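Local coordinates for protein beta-phenylalanine aminotransferase (Variovorax paradoxus, PDB 4AO9) that transfers the amino group of beta-phenylalanine to a keto acid, using pyridoxal-5'-phosphate as cofactor, as a class-III aminotransferase, at residues A[133-138]-A[334-339]. Residues are numbered along the deposited sequence; the frame is centred on the assembly and turned at random.
Sequences ARLICE and GLTKLF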
ATOM      1  N   ALA A 133      -9.929   7.226 -13.148  1.00  9.09           N
ATOM      2  CA  ALA A 133      -9.393   6.285 -14.133  1.00  9.00           C
ATOM      3  C   ALA A 133      -9.433   6.851 -15.540  1.00  9.57           C
ATOM      4  O   ALA A 133      -8.429   6.781 -16.259  1.00  9.43           O
ATOM      5  CB  ALA A 133     -10.131   4.954 -14.071  1.00  9.28           C
ATOM      6  N   ARG A 134     -10.573   7.432 -15.920  1.00  9.38           N
ATOM      7  CA  ARG A 134     -10.702   8.053 -17.241  1.00 10.12           C
ATOM      8  C   ARG A 134      -9.699   9.191 -17.439  1.00 10.09           C
ATOM      9  O   ARG A 134      -9.049   9.281 -18.486  1.00 10.36           O
ATOM     10  CB  ARG A 134     -12.136   8.537 -17.455  1.00 10.34           C
ATOM     11  CG  ARG A 134     -12.310   9.393 -18.704  1.00 12.67           C
ATOM     12  CD  ARG A 134     -13.763   9.686 -18.982  1.00 18.28           C
ATOM     13  NE  ARG A 134     -13.879  10.404 -20.249  1.00 23.13           N
ATOM     14  CZ  ARG A 134     -15.016  10.610 -20.909  1.00 27.09           C
ATOM     15  NH1 ARG A 134     -16.170  10.157 -20.432  1.00 29.00           N
ATOM     16  NH2 ARG A 134     -14.993  11.274 -22.060  1.00 28.73           N
ATOM     17  N   LEU A 135      -9.577  10.053 -16.433  1.00  9.94           N
ATOM     18  CA  LEU A 135      -8.643  11.171 -16.495  1.00 10.17           C
ATOM     19  C   LEU A 135      -7.218  10.682 -16.732  1.00  9.93           C
ATOM     20  O   LEU A 135      -6.496  11.225 -17.575  1.00 10.68           O
ATOM     21  CB  LEU A 135      -8.707  11.991 -15.203  1.00 10.52           C
ATOM     22  CG  LEU A 135      -7.976  13.337 -15.250  1.00 11.35           C
ATOM     23  CD1 LEU A 135      -8.678  14.325 -16.178  1.00 14.65           C
ATOM     24  CD2 LEU A 135      -7.914  13.924 -13.865  1.00 13.49           C
ATOM     25  N   ILE A 136      -6.823   9.635 -16.014  1.00  9.47           N
ATOM     26  CA  ILE A 136      -5.464   9.129 -16.145  1.00  9.56           C
ATOM     27  C   ILE A 136      -5.220   8.515 -17.527  1.00 10.26           C
ATOM     28  O   ILE A 136      -4.176   8.768 -18.141  1.00 10.46           O
ATOM     29  CB  ILE A 136      -5.125   8.137 -15.015  1.00  8.61           C
ATOM     30  CG1 ILE A 136      -5.062   8.880 -13.674  1.00  8.89           C
ATOM     31  CG2 ILE A 136      -3.816   7.424 -15.318  1.00  9.46           C
ATOM     32  CD1 ILE A 136      -5.086   7.927 -12.451  1.00 10.13           C
ATOM     33  N   CYS A 137      -6.177   7.727 -18.015  1.00 10.44           N
ATOM     34  CA  CYS A 137      -6.062   7.113 -19.335  1.00 11.43           C
ATOM     35  C   CYS A 137      -5.983   8.172 -20.430  1.00 11.80           C
ATOM     36  O   CYS A 137      -5.295   7.978 -21.430  1.00 12.91           O
ATOM     37  CB  CYS A 137      -7.230   6.161 -19.598  1.00 11.24           C
ATOM     38  SG  CYS A 137      -7.194   4.673 -18.551  1.00 12.99           S
ATOM     39  N   GLU A 138      -6.693   9.279 -20.243  1.00 12.25           N
ATOM     40  CA  GLU A 138      -6.659  10.375 -21.219  1.00 13.28           C
ATOM     41  C   GLU A 138      -5.334  11.123 -21.181  1.00 13.16           C
ATOM     42  O   GLU A 138      -4.829  11.552 -22.226  1.00 13.82           O
ATOM     43  CB  GLU A 138      -7.824  11.337 -20.994  1.00 13.75           C
ATOM     44  CG  GLU A 138      -9.152  10.761 -21.419  1.00 15.55           C
ATOM     45  CD  GLU A 138     -10.352  11.622 -21.021  1.00 18.61           C
ATOM     46  OE1 GLU A 138     -10.205  12.571 -20.212  1.00 21.79           O
ATOM     47  OE2 GLU A 138     -11.454  11.309 -21.504  1.00 20.53           O
ATOM     48  N   GLY A 334      -6.726  17.375  -7.816  1.00 11.02           N
ATOM     49  CA  GLY A 334      -5.357  17.835  -8.022  1.00 11.03           C
ATOM     50  C   GLY A 334      -4.986  17.923  -9.490  1.00 11.30           C
ATOM     51  O   GLY A 334      -4.430  18.932  -9.945  1.00 11.91           O
ATOM     52  N   LEU A 335      -5.306  16.877 -10.239  1.00 11.45           N
ATOM     53  CA  LEU A 335      -4.918  16.821 -11.642  1.00 11.90           C
ATOM     54  C   LEU A 335      -5.703  17.776 -12.534  1.00 11.99           C
ATOM     55  O   LEU A 335      -5.165  18.270 -13.535  1.00 12.99           O
ATOM     56  CB  LEU A 335      -4.999  15.389 -12.173  1.00 11.92           C
ATOM     57  CG  LEU A 335      -4.037  14.400 -11.498  1.00 12.44           C
ATOM     58  CD1 LEU A 335      -4.329  12.983 -11.958  1.00 15.69           C
ATOM     59  CD2 LEU A 335      -2.579  14.761 -11.745  1.00 13.71           C
ATOM     60  N   THR A 336      -6.961  18.033 -12.177  1.00 11.85           N
ATOM     61  CA  THR A 336      -7.803  18.924 -12.996  1.00 12.60           C
ATOM     62  C   THR A 336      -7.665  20.397 -12.628  1.00 12.87           C
ATOM     63  O   THR A 336      -7.763  21.258 -13.512  1.00 13.95           O
ATOM     64  CB  THR A 336      -9.303  18.567 -12.943  1.00 12.69           C
ATOM     65  OG1 THR A 336      -9.763  18.591 -11.591  1.00 13.06           O
ATOM     66  CG2 THR A 336      -9.582  17.205 -13.544  1.00 13.65           C
ATOM     67  N   LYS A 337      -7.441  20.686 -11.347  1.00 13.34           N
ATOM     68  CA  LYS A 337      -7.441  22.077 -10.867  1.00 13.69           C
ATOM     69  C   LYS A 337      -6.054  22.678 -10.688  1.00 13.40           C
ATOM     70  O   LYS A 337      -5.897  23.907 -10.766  1.00 14.50           O
ATOM     71  CB  LYS A 337      -8.240  22.217  -9.565  1.00 13.36           C
ATOM     72  CG  LYS A 337      -9.711  21.852  -9.695  1.00 15.49           C
ATOM     73  CD  LYS A 337     -10.445  21.994  -8.371  1.00 19.32           C
ATOM     74  CE  LYS A 337     -11.912  21.594  -8.502  1.00 21.48           C
ATOM     75  NZ  LYS A 337     -12.669  21.892  -7.250  1.00 26.58           N
ATOM     76  N   LEU A 338      -5.053  21.833 -10.445  1.00 12.99           N
ATOM     77  CA  LEU A 338      -3.732  22.325 -10.070  1.00 12.77           C
ATOM     78  C   LEU A 338      -2.612  21.804 -10.951  1.00 12.67           C
ATOM     79  O   LEU A 338      -1.985  22.571 -11.673  1.00 13.09           O
ATOM     80  CB  LEU A 338      -3.439  22.008  -8.597  1.00 12.47           C
ATOM     81  CG  LEU A 338      -4.345  22.693  -7.574  1.00 12.62           C
ATOM     82  CD1 LEU A 338      -4.081  22.162  -6.184  1.00 12.97           C
ATOM     83  CD2 LEU A 338      -4.133  24.207  -7.639  1.00 14.71           C
ATOM     84  N   PHE A 339      -2.351  20.502 -10.895  1.00 12.81           N
ATOM     85  CA  PHE A 339      -1.248  19.946 -11.665  1.00 13.23           C
ATOM     86  C   PHE A 339      -1.743  19.369 -12.974  1.00 14.10           C
ATOM     87  O   PHE A 339      -1.712  18.152 -13.204  1.00 14.38           O
ATOM     88  CB  PHE A 339      -0.472  18.906 -10.856  1.00 12.63           C
ATOM     89  CG  PHE A 339       0.896  18.599 -11.420  1.00 13.01           C
ATOM     90  CD1 PHE A 339       1.867  19.593 -11.506  1.00 12.97           C
ATOM     91  CD2 PHE A 339       1.210  17.320 -11.869  1.00 13.91           C
ATOM     92  CE1 PHE A 339       3.132  19.320 -12.018  1.00 13.38           C
ATOM     93  CE2 PHE A 339       2.473  17.035 -12.387  1.00 15.37           C
ATOM     94  CZ  PHE A 339       3.439  18.040 -12.458  1.00 14.36           C
TER
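Leu135 reaches across to Leu335 and Thr336 with both methyls of its fork. Its CD2 does most of the touching, lying 3.7 Å from CB of Leu335 and equally close to CG2 of Thr336. The other methyl, CD1, meets the same Thr336 CG2 at 4.0 Å. The contact is thus purely apolar, one leucine tip set against two consecutive residues of the facing helix. With CG anti to the backbone N (chi1 -169°), the fork of Leu135 is carried toward helix 325-337. Thr336 turns its methyl to Leu135, while its hydroxyl OG1 hydrogen-bonds to O of Tyr332. This bond, with a weak one to O of Ala333, helps hold the side chain's rotation. Away from Leu335, Arg134 NE forms a nearly straight salt-bridge bond of 2.9 Å to Glu138 OE2, in the guanidinium plane but from above the carboxylate plane. O of Gly334 accepts from N of both Leu338 and Phe339, from opposite faces of its plane. This helix pair belongs to the large domain of a fold-type I aminotransferase. Ala133 and Ile136 pack helix 129-139 onto strand 145-149, outermost within this chain in the seven-stranded mixed sheet. Tyr54 and Met55 of the second subunit touch this helix too. Phe339 leads on to helix 341-365.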